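Side-chain contacts in heme peroxidase (Bacteroides thetaiotaomicron, PDB 2GVK), which belongs to the dye-decolorizing peroxidases and so probably uses a heme group and hydrogen peroxide to oxidise dyes and other substrates: residues Q191-D196 with E278-G283; N233-I238 with A286-R291; L242-A247 with R274-N279. One frame throughout, in Å; residues are numbered along the deposited sequence.

Contact 1 (Q191-D196 with E278-G283); sequences QKYIHD and ENMFIG
Where helix 270-281 packs on the sheet of the C-terminal ferredoxin-like half of the peroxidase, its M280 and F281 meet Q191 and Y193 of strand 186-195. The two pairs of side chains come from opposite directions, and the phenol oxygen is where they converge. CG of Y193 stands anti to its carbonyl carbon (chi1 -75°), which directs the phenol toward the helix. Y193 OH lies in the plane of the F281 ring, at its edge, 3.5 Å from F281 CZ; F281 CZ in turn stands near the plane of the Y193 ring, so that the aromatic groups meet by their edges and do not stack. M280 CE, the selenomethionine methyl, adds a third neighbour, 3.4 Å from Y193 OH. The hydroxyl donates to Q191 OE1 at 2.8 Å, within its own strand, approaching from 45° out of the carbonyl plane. The bond links two residues on the same strand face and limits how the amide can turn; Q191 NE2 is 4.1 Å from F281 CZ. All four residues are buried. Strand 186-195 runs between strands 258-267 and 296-306, where Y193 also packs on F263 and A298, while F281 reaches I95 in the small strand 95-96.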
loop_
_atom_site.group_PDB
_atom_site.type_symbol
_atom_site.label_atom_id
_atom_site.label_comp_id
_atom_site.label_asym_id
_atom_site.label_seq_id
_atom_site.Cartn_x
_atom_site.Cartn_y
_atom_site.Cartn_z
ATOM N N GLN A 191 7.586 -25.933 -19.642
ATOM C CA GLN A 191 7.487 -27.303 -19.138
ATOM C C GLN A 191 6.747 -27.312 -17.845
ATOM O O GLN A 191 7.101 -26.564 -16.929
ATOM C CB GLN A 191 8.864 -27.902 -18.852
ATOM C CG GLN A 191 9.744 -28.079 -19.981
ATOM C CD GLN A 191 11.112 -28.563 -19.542
ATOM O OE1 GLN A 191 11.846 -27.836 -18.864
ATOM N NE2 GLN A 191 11.462 -29.807 -19.917
ATOM N N LYS A 192 5.793 -28.224 -17.714
ATOM C CA LYS A 192 5.187 -28.522 -16.407
ATOM C C LYS A 192 5.964 -29.640 -15.729
ATOM O O LYS A 192 6.156 -30.720 -16.320
ATOM C CB LYS A 192 3.742 -28.962 -16.551
ATOM C CG LYS A 192 2.810 -27.880 -16.805
ATOM C CD LYS A 192 1.394 -28.428 -17.127
ATOM C CE LYS A 192 0.710 -28.956 -15.911
ATOM N NZ LYS A 192 -0.677 -29.482 -16.253
ATOM N N TYR A 193 6.425 -29.373 -14.508
ATOM C CA TYR A 193 7.086 -30.367 -13.682
ATOM C C TYR A 193 6.203 -30.757 -12.505
ATOM O O TYR A 193 5.625 -29.893 -11.850
ATOM C CB TYR A 193 8.393 -29.829 -13.133
ATOM C CG TYR A 193 9.516 -29.754 -14.129
ATOM C CD1 TYR A 193 10.368 -30.843 -14.329
ATOM C CD2 TYR A 193 9.756 -28.591 -14.850
ATOM C CE1 TYR A 193 11.451 -30.757 -15.215
ATOM C CE2 TYR A 193 10.813 -28.505 -15.753
ATOM C CZ TYR A 193 11.658 -29.597 -15.929
ATOM O OH TYR A 193 12.721 -29.520 -16.844
ATOM N N ILE A 194 6.088 -32.051 -12.266
ATOM C CA ILE A 194 5.403 -32.571 -11.065
ATOM C C ILE A 194 6.454 -33.057 -10.084
ATOM O O ILE A 194 7.350 -33.812 -10.455
ATOM C CB ILE A 194 4.451 -33.716 -11.423
ATOM C CG1 ILE A 194 3.422 -33.243 -12.480
ATOM C CG2 ILE A 194 3.742 -34.254 -10.174
ATOM C CD1 ILE A 194 2.558 -32.085 -12.034
ATOM N N HIS A 195 6.355 -32.611 -8.833
ATOM C CA HIS A 195 7.356 -32.939 -7.822
ATOM C C HIS A 195 6.965 -34.098 -6.970
ATOM O O HIS A 195 5.763 -34.341 -6.725
ATOM C CB HIS A 195 7.606 -31.740 -6.926
ATOM C CG HIS A 195 8.178 -30.581 -7.638
ATOM N ND1 HIS A 195 9.427 -30.613 -8.231
ATOM C CD2 HIS A 195 7.660 -29.359 -7.913
ATOM C CE1 HIS A 195 9.662 -29.450 -8.804
ATOM N NE2 HIS A 195 8.601 -28.679 -8.643
ATOM N N ASP A 196 7.982 -34.851 -6.532
ATOM C CA ASP A 196 7.833 -35.860 -5.492
ATOM C C ASP A 196 8.142 -35.159 -4.182
ATOM O O ASP A 196 9.274 -35.163 -3.704
ATOM C CB ASP A 196 8.801 -37.013 -5.744
ATOM C CG ASP A 196 8.616 -38.171 -4.769
ATOM O OD1 ASP A 196 7.928 -37.999 -3.721
ATOM O OD2 ASP A 196 9.205 -39.260 -5.035
ATOM N N GLU A 278 19.864 -30.035 -22.389
ATOM C CA GLU A 278 20.843 -31.137 -22.590
ATOM C C GLU A 278 21.644 -31.371 -21.297
ATOM O O GLU A 278 21.798 -32.518 -20.846
ATOM C CB GLU A 278 21.782 -30.825 -23.726
ATOM C CG GLU A 278 21.150 -30.903 -25.110
ATOM C CD GLU A 278 22.111 -30.436 -26.221
ATOM O OE1 GLU A 278 23.274 -30.069 -25.903
ATOM O OE2 GLU A 278 21.695 -30.413 -27.409
ATOM N N ASN A 279 22.151 -30.288 -20.701
ATOM C CA ASN A 279 22.904 -30.394 -19.456
ATOM C C ASN A 279 22.082 -31.070 -18.349
ATOM O O ASN A 279 22.623 -31.793 -17.522
ATOM C CB ASN A 279 23.360 -29.012 -18.970
ATOM C CG ASN A 279 24.560 -28.480 -19.732
ATOM O OD1 ASN A 279 24.990 -29.051 -20.737
ATOM N ND2 ASN A 279 25.097 -27.370 -19.262
HETATM N N MSE A 280 20.786 -30.770 -18.301
HETATM C CA MSE A 280 19.918 -31.308 -17.258
HETATM C C MSE A 280 19.591 -32.765 -17.475
HETATM O O MSE A 280 19.734 -33.594 -16.548
HETATM C CB MSE A 280 18.612 -30.524 -17.198
HETATM C CG MSE A 280 18.764 -29.120 -16.692
HETATM SE SE MSE A 280 17.110 -28.134 -16.932
HETATM C CE MSE A 280 15.943 -29.229 -15.678
ATOM N N PHE A 281 19.155 -33.099 -18.686
ATOM C CA PHE A 281 18.561 -34.421 -18.944
ATOM C C PHE A 281 19.558 -35.455 -19.427
ATOM O O PHE A 281 19.393 -36.637 -19.154
ATOM C CB PHE A 281 17.387 -34.291 -19.926
ATOM C CG PHE A 281 16.162 -33.655 -19.312
ATOM C CD1 PHE A 281 16.053 -32.264 -19.219
ATOM C CD2 PHE A 281 15.159 -34.440 -18.773
ATOM C CE1 PHE A 281 14.956 -31.688 -18.632
ATOM C CE2 PHE A 281 14.055 -33.878 -18.201
ATOM C CZ PHE A 281 13.958 -32.495 -18.097
ATOM N N ILE A 282 20.550 -35.024 -20.187
ATOM C CA ILE A 282 21.612 -35.935 -20.648
ATOM C C ILE A 282 22.806 -35.863 -19.710
ATOM O O ILE A 282 23.370 -36.911 -19.309
ATOM C CB ILE A 282 22.071 -35.590 -22.068
ATOM C CG1 ILE A 282 20.875 -35.540 -23.025
ATOM C CG2 ILE A 282 23.111 -36.606 -22.555
ATOM C CD1 ILE A 282 20.070 -36.835 -23.079
ATOM N N GLY A 283 23.187 -34.642 -19.349
ATOM C CA GLY A 283 24.343 -34.403 -18.508
ATOM C C GLY A 283 25.544 -33.933 -19.312
ATOM O O GLY A 283 25.783 -34.395 -20.439
#

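Contact 2 (N233-I238 with A286-R291); sequences NAVTNI and AGNTDR
One face of the D290 carboxylate lies against a methyl of V235, with V235 CG2 3.8 Å from D290 CG, and T236 CG2 slants in from the same side to 4.1 Å from D290 OD2. The carboxylate's oxygens are occupied by outside partners: OD2 is hydrogen-bonded to H232 ND1 and OD1 to the backbone N of L292. The first bond makes an aspartate-histidine pair, consistent with the acid that backs the proximal heme histidine in related peroxidases, and helix 232-235 begins at that histidine. V235, one turn along, lays a methyl over this face of the aspartate. CG of D290 extends away from its backbone N (chi1 -169°), which sets the side chain across V235 at about a right angle, and D290 CB comes 3.7 Å from V235 CG2. With T236 OG1 bonded to the carbonyl of H232, the threonine methyl is left on the carboxylate side. The second flat group, the N288 amide, belongs to an inverse gamma turn centred on that residue; its ND2 is held by the carbonyls of S284 and G229 and lies 4.4 Å from V235 CG1. The same methyl closes the contact against the turn's backbone, with V235 CG1 4.0 Å from N288 O.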
loop_
_atom_site.group_PDB
_atom_site.type_symbol
_atom_site.label_atom_id
_atom_site.label_comp_id
_atom_site.label_asym_id
_atom_site.label_seq_id
_atom_site.Cartn_x
_atom_site.Cartn_y
_atom_site.Cartn_z
ATOM N N ASN A 233 21.705 -25.365 -10.122
ATOM C CA ASN A 233 22.242 -24.095 -10.597
ATOM C C ASN A 233 23.627 -24.247 -11.237
ATOM O O ASN A 233 24.070 -23.373 -11.944
ATOM C CB ASN A 233 22.266 -23.072 -9.508
ATOM C CG ASN A 233 23.453 -23.146 -8.688
ATOM O OD1 ASN A 233 24.014 -24.216 -8.477
ATOM N ND2 ASN A 233 23.902 -21.996 -8.207
ATOM N N ALA A 234 24.294 -25.372 -10.998
ATOM C CA ALA A 234 25.525 -25.656 -11.699
ATOM C C ALA A 234 25.229 -26.081 -13.143
ATOM O O ALA A 234 25.850 -25.581 -14.081
ATOM C CB ALA A 234 26.315 -26.728 -10.986
ATOM N N VAL A 235 24.299 -27.017 -13.320
ATOM C CA VAL A 235 24.068 -27.582 -14.644
ATOM C C VAL A 235 23.267 -26.658 -15.555
ATOM O O VAL A 235 23.418 -26.726 -16.753
ATOM C CB VAL A 235 23.363 -29.000 -14.595
ATOM C CG1 VAL A 235 24.139 -29.969 -13.660
ATOM C CG2 VAL A 235 21.935 -28.880 -14.182
ATOM N N THR A 236 22.425 -25.799 -14.984
ATOM C CA THR A 236 21.511 -24.926 -15.815
ATOM C C THR A 236 22.133 -23.579 -16.192
ATOM O O THR A 236 21.583 -22.851 -17.023
ATOM C CB THR A 236 20.166 -24.649 -15.141
ATOM O OG1 THR A 236 20.372 -23.984 -13.876
ATOM C CG2 THR A 236 19.387 -25.931 -14.936
ATOM N N ASN A 237 23.207 -23.215 -15.523
ATOM C CA ASN A 237 23.974 -22.036 -15.884
ATOM C C ASN A 237 25.049 -22.508 -16.794
ATOM O O ASN A 237 26.046 -23.014 -16.349
ATOM N N ILE A 238 24.816 -22.396 -18.107
ATOM C CA ILE A 238 25.655 -23.099 -19.078
ATOM C C ILE A 238 26.953 -22.414 -19.333
ATOM O O ILE A 238 27.866 -23.024 -19.834
ATOM C CB ILE A 238 24.927 -23.344 -20.422
ATOM C CG1 ILE A 238 24.626 -22.032 -21.132
ATOM C CG2 ILE A 238 23.648 -24.129 -20.180
ATOM C CD1 ILE A 238 24.066 -22.234 -22.530
ATOM N N ALA A 286 28.044 -36.651 -20.043
ATOM C CA ALA A 286 26.887 -37.553 -20.028
ATOM C C ALA A 286 26.790 -38.279 -18.691
ATOM O O ALA A 286 27.770 -38.851 -18.209
ATOM C CB ALA A 286 26.981 -38.521 -21.129
ATOM N N GLY A 287 25.605 -38.245 -18.101
ATOM C CA GLY A 287 25.379 -38.868 -16.799
ATOM C C GLY A 287 25.370 -37.874 -15.662
ATOM O O GLY A 287 24.833 -38.155 -14.606
ATOM N N ASN A 288 25.956 -36.686 -15.884
ATOM C CA ASN A 288 25.989 -35.633 -14.864
ATOM C C ASN A 288 24.689 -34.825 -14.876
ATOM O O ASN A 288 24.691 -33.612 -15.122
ATOM C CB ASN A 288 27.195 -34.701 -15.078
ATOM C CG ASN A 288 27.328 -33.659 -13.974
ATOM O OD1 ASN A 288 27.082 -33.951 -12.806
ATOM N ND2 ASN A 288 27.670 -32.440 -14.344
ATOM N N THR A 289 23.584 -35.519 -14.661
ATOM C CA THR A 289 22.263 -34.926 -14.817
ATOM C C THR A 289 21.887 -34.029 -13.616
ATOM O O THR A 289 22.459 -34.157 -12.517
ATOM C CB THR A 289 21.196 -36.012 -15.003
ATOM O OG1 THR A 289 21.310 -36.989 -13.960
ATOM C CG2 THR A 289 21.369 -36.702 -16.355
ATOM N N ASP A 290 20.956 -33.114 -13.856
ATOM C CA ASP A 290 20.405 -32.254 -12.805
ATOM C C ASP A 290 19.828 -33.105 -11.663
ATOM O O ASP A 290 18.891 -33.902 -11.859
ATOM C CB ASP A 290 19.301 -31.370 -13.407
ATOM C CG ASP A 290 18.853 -30.264 -12.480
ATOM O OD1 ASP A 290 19.125 -30.331 -11.265
ATOM O OD2 ASP A 290 18.190 -29.327 -12.976
ATOM N N ARG A 291 20.393 -32.969 -10.488
ATOM C CA ARG A 291 19.943 -33.730 -9.335
ATOM C C ARG A 291 18.473 -33.415 -8.985
ATOM O O ARG A 291 17.772 -34.247 -8.451
ATOM C CB ARG A 291 20.843 -33.438 -8.152
ATOM C CG ARG A 291 20.430 -34.065 -6.905
ATOM C CD ARG A 291 20.927 -35.495 -6.751
ATOM N NE ARG A 291 20.856 -35.853 -5.351
ATOM C CZ ARG A 291 19.920 -36.609 -4.806
ATOM N NH1 ARG A 291 19.067 -37.274 -5.559
ATOM N NH2 ARG A 291 19.894 -36.764 -3.483
#

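Contact 3 (L242-A247 with R274-N279). With EDO (1,2-ethanediol), chain H.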
loop_
_atom_site.group_PDB
_atom_site.type_symbol
_atom_site.label_atom_id
_atom_site.label_comp_id
_atom_site.label_asym_id
_atom_site.label_seq_id
_atom_site.Cartn_x
_atom_site.Cartn_y
_atom_site.Cartn_z
ATOM N N LEU A 242 25.809 -16.970 -21.602
ATOM C CA LEU A 242 24.639 -17.380 -22.325
ATOM C C LEU A 242 23.538 -17.623 -21.294
ATOM O O LEU A 242 23.682 -18.472 -20.419
ATOM C CB LEU A 242 24.914 -18.638 -23.095
ATOM C CG LEU A 242 25.959 -18.505 -24.206
ATOM C CD1 LEU A 242 26.285 -19.852 -24.765
ATOM C CD2 LEU A 242 25.471 -17.575 -25.294
ATOM N N LYS A 243 22.469 -16.853 -21.382
ATOM C CA LYS A 243 21.445 -16.839 -20.348
ATOM C C LYS A 243 20.096 -16.684 -20.938
ATOM O O LYS A 243 19.948 -16.169 -22.057
ATOM C CB LYS A 243 21.691 -15.671 -19.377
ATOM C CG LYS A 243 23.063 -15.657 -18.798
ATOM C CD LYS A 243 23.233 -14.593 -17.742
ATOM C CE LYS A 243 24.617 -14.692 -17.084
ATOM N NZ LYS A 243 24.812 -13.682 -16.037
ATOM N N ILE A 244 19.090 -17.122 -20.184
ATOM C CA ILE A 244 17.716 -16.880 -20.521
ATOM C C ILE A 244 17.018 -16.216 -19.317
ATOM O O ILE A 244 17.627 -16.029 -18.258
ATOM C CB ILE A 244 16.990 -18.183 -20.908
ATOM C CG1 ILE A 244 16.745 -19.068 -19.669
ATOM C CG2 ILE A 244 17.793 -18.924 -21.968
ATOM C CD1 ILE A 244 15.943 -20.347 -19.961
ATOM N N VAL A 245 15.770 -15.813 -19.514
ATOM C CA VAL A 245 14.973 -15.207 -18.448
ATOM C C VAL A 245 13.897 -16.197 -18.072
ATOM O O VAL A 245 13.051 -16.521 -18.876
ATOM C CB VAL A 245 14.339 -13.894 -18.907
ATOM C CG1 VAL A 245 13.368 -13.347 -17.842
ATOM C CG2 VAL A 245 15.418 -12.888 -19.241
ATOM N N ARG A 246 13.945 -16.678 -16.835
ATOM C CA ARG A 246 13.158 -17.837 -16.432
ATOM C C ARG A 246 12.160 -17.467 -15.342
ATOM O O ARG A 246 12.468 -16.682 -14.444
ATOM C CB ARG A 246 14.073 -18.964 -15.948
ATOM C CG ARG A 246 15.083 -19.431 -16.982
ATOM C CD ARG A 246 15.897 -20.641 -16.553
ATOM N NE ARG A 246 17.175 -20.258 -15.961
ATOM C CZ ARG A 246 17.883 -21.033 -15.151
ATOM N NH1 ARG A 246 17.439 -22.241 -14.829
ATOM N NH2 ARG A 246 19.037 -20.602 -14.659
ATOM N N ALA A 247 10.979 -18.077 -15.386
ATOM C CA ALA A 247 10.228 -18.383 -14.163
ATOM C C ALA A 247 10.169 -19.876 -13.841
ATOM O O ALA A 247 10.295 -20.725 -14.724
ATOM C CB ALA A 247 8.831 -17.793 -14.230
ATOM N N ARG A 274 18.041 -24.972 -25.125
ATOM C CA ARG A 274 18.217 -26.366 -25.479
ATOM C C ARG A 274 19.504 -26.921 -24.873
ATOM O O ARG A 274 19.513 -28.032 -24.375
ATOM C CB ARG A 274 18.192 -26.596 -26.994
ATOM C CG ARG A 274 18.156 -28.094 -27.315
ATOM C CD ARG A 274 18.042 -28.432 -28.778
ATOM N NE ARG A 274 18.334 -29.862 -28.969
ATOM C CZ ARG A 274 17.458 -30.856 -28.769
ATOM N NH1 ARG A 274 16.198 -30.599 -28.455
ATOM N NH2 ARG A 274 17.845 -32.118 -28.938
ATOM N N ARG A 275 20.558 -26.111 -24.823
ATOM C CA ARG A 275 21.806 -26.552 -24.204
ATOM C C ARG A 275 21.631 -26.792 -22.703
ATOM O O ARG A 275 22.170 -27.752 -22.149
ATOM C CB ARG A 275 22.925 -25.540 -24.453
ATOM C CG ARG A 275 24.222 -25.848 -23.712
ATOM C CD ARG A 275 25.487 -25.574 -24.518
ATOM N NE ARG A 275 25.486 -26.266 -25.801
ATOM C CZ ARG A 275 26.520 -26.288 -26.632
ATOM N NH1 ARG A 275 27.641 -25.652 -26.317
ATOM N NH2 ARG A 275 26.439 -26.944 -27.783
HETATM N N MSE A 276 20.869 -25.913 -22.058
HETATM C CA MSE A 276 20.506 -26.059 -20.649
HETATM C C MSE A 276 19.777 -27.392 -20.438
HETATM O O MSE A 276 20.100 -28.158 -19.536
HETATM C CB MSE A 276 19.613 -24.887 -20.224
HETATM C CG MSE A 276 19.172 -24.917 -18.791
HETATM SE SE MSE A 276 17.719 -23.658 -18.456
HETATM C CE MSE A 276 16.237 -24.728 -19.223
ATOM N N LEU A 277 18.795 -27.663 -21.298
ATOM C CA LEU A 277 18.045 -28.901 -21.219
ATOM C C LEU A 277 18.940 -30.123 -21.436
ATOM O O LEU A 277 18.760 -31.147 -20.777
ATOM C CB LEU A 277 16.902 -28.905 -22.230
ATOM C CG LEU A 277 15.774 -27.919 -21.961
ATOM C CD1 LEU A 277 14.888 -27.792 -23.187
ATOM C CD2 LEU A 277 14.956 -28.336 -20.766
ATOM N N GLU A 278 19.864 -30.035 -22.389
ATOM C CA GLU A 278 20.843 -31.137 -22.590
ATOM C C GLU A 278 21.644 -31.371 -21.297
ATOM O O GLU A 278 21.798 -32.518 -20.846
ATOM C CB GLU A 278 21.782 -30.825 -23.726
ATOM C CG GLU A 278 21.150 -30.903 -25.110
ATOM C CD GLU A 278 22.111 -30.436 -26.221
ATOM O OE1 GLU A 278 23.274 -30.069 -25.903
ATOM O OE2 GLU A 278 21.695 -30.413 -27.409
ATOM N N ASN A 279 22.151 -30.288 -20.701
ATOM C CA ASN A 279 22.904 -30.394 -19.456
ATOM C C ASN A 279 22.082 -31.070 -18.349
ATOM O O ASN A 279 22.623 -31.793 -17.522
ATOM C CB ASN A 279 23.360 -29.012 -18.970
ATOM C CG ASN A 279 24.560 -28.480 -19.732
ATOM O OD1 ASN A 279 24.990 -29.051 -20.737
ATOM N ND2 ASN A 279 25.097 -27.370 -19.262
HETATM C C1 EDO H . 15.078 -25.177 -15.856
HETATM O O1 EDO H . 14.257 -26.033 -16.703
HETATM C C2 EDO H . 14.361 -24.865 -14.519
HETATM O O2 EDO H . 14.877 -23.609 -13.944
#
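Two bent chains bring R246 and M276 together: a third torsion of -95° folds the arginine round, and one of 78° curls the selenomethionine's terminal methyl aside, while CG of M276 stands opposite its backbone N and sends the selenium out from helix 270-281. The helix here packs on strand 245-253, the outermost strand of the C-terminal half of the antiparallel sheet, and on the residue leading into it. The selenium is the meeting point. I244, crossing M276 at about a right angle, touches it with its tip, I244 CD1 lying 4.0 Å from M276 SE. R246 passes it obliquely, with R246 NH1 3.9 Å and R246 CD 4.0 Å from M276 SE, so both the aliphatic part of the arginine and its polar end take part. M276 was modelled in two conformers, and these approaches hold for one of them. Beside the pair sits an ethanediol, probably from the crystallisation liquor, whose O2 lies at the guanidinium edge, near its plane; R246 NH1 donates to it at 3.0 Å, a weak bond bent to 125°. N248 also bonds to this diol, while R246 NH2 has a long, weak ion pair with E161. The site is consistent with the distal heme pocket of relatives, where an arginine is typical. A leucine in place of R246 would probably leave diol O2 without this donor, E161 without its distant partner and the selenium less covered. At the other end of the diol, M276 CE approaches EDO O1 to 3.5 Å.

From the N terminus, the chain runs through 191-196, then 233-238 and 242-247, and only afterwards meets their partners along helix 270-281 and the loop behind it. Contact 3 closes the innermost loop, 242 to 279, and nests within the loop of contact 2. Contacts 1 and 2 cross, because 233-238 lies inside the first loop and 286-291 beyond its end. Contacts 1 and 3 overlap at E278 and N279, and both use helix 270-281, which meets strands 186-195 and 245-253 of one sheet. Contact 2 joins helix 232-235 to the loop leading to strand 296-306, and probable hydrogen bonds between M280 O and D290 N and between N279 ND2 and V235 O link it to helix 270-281.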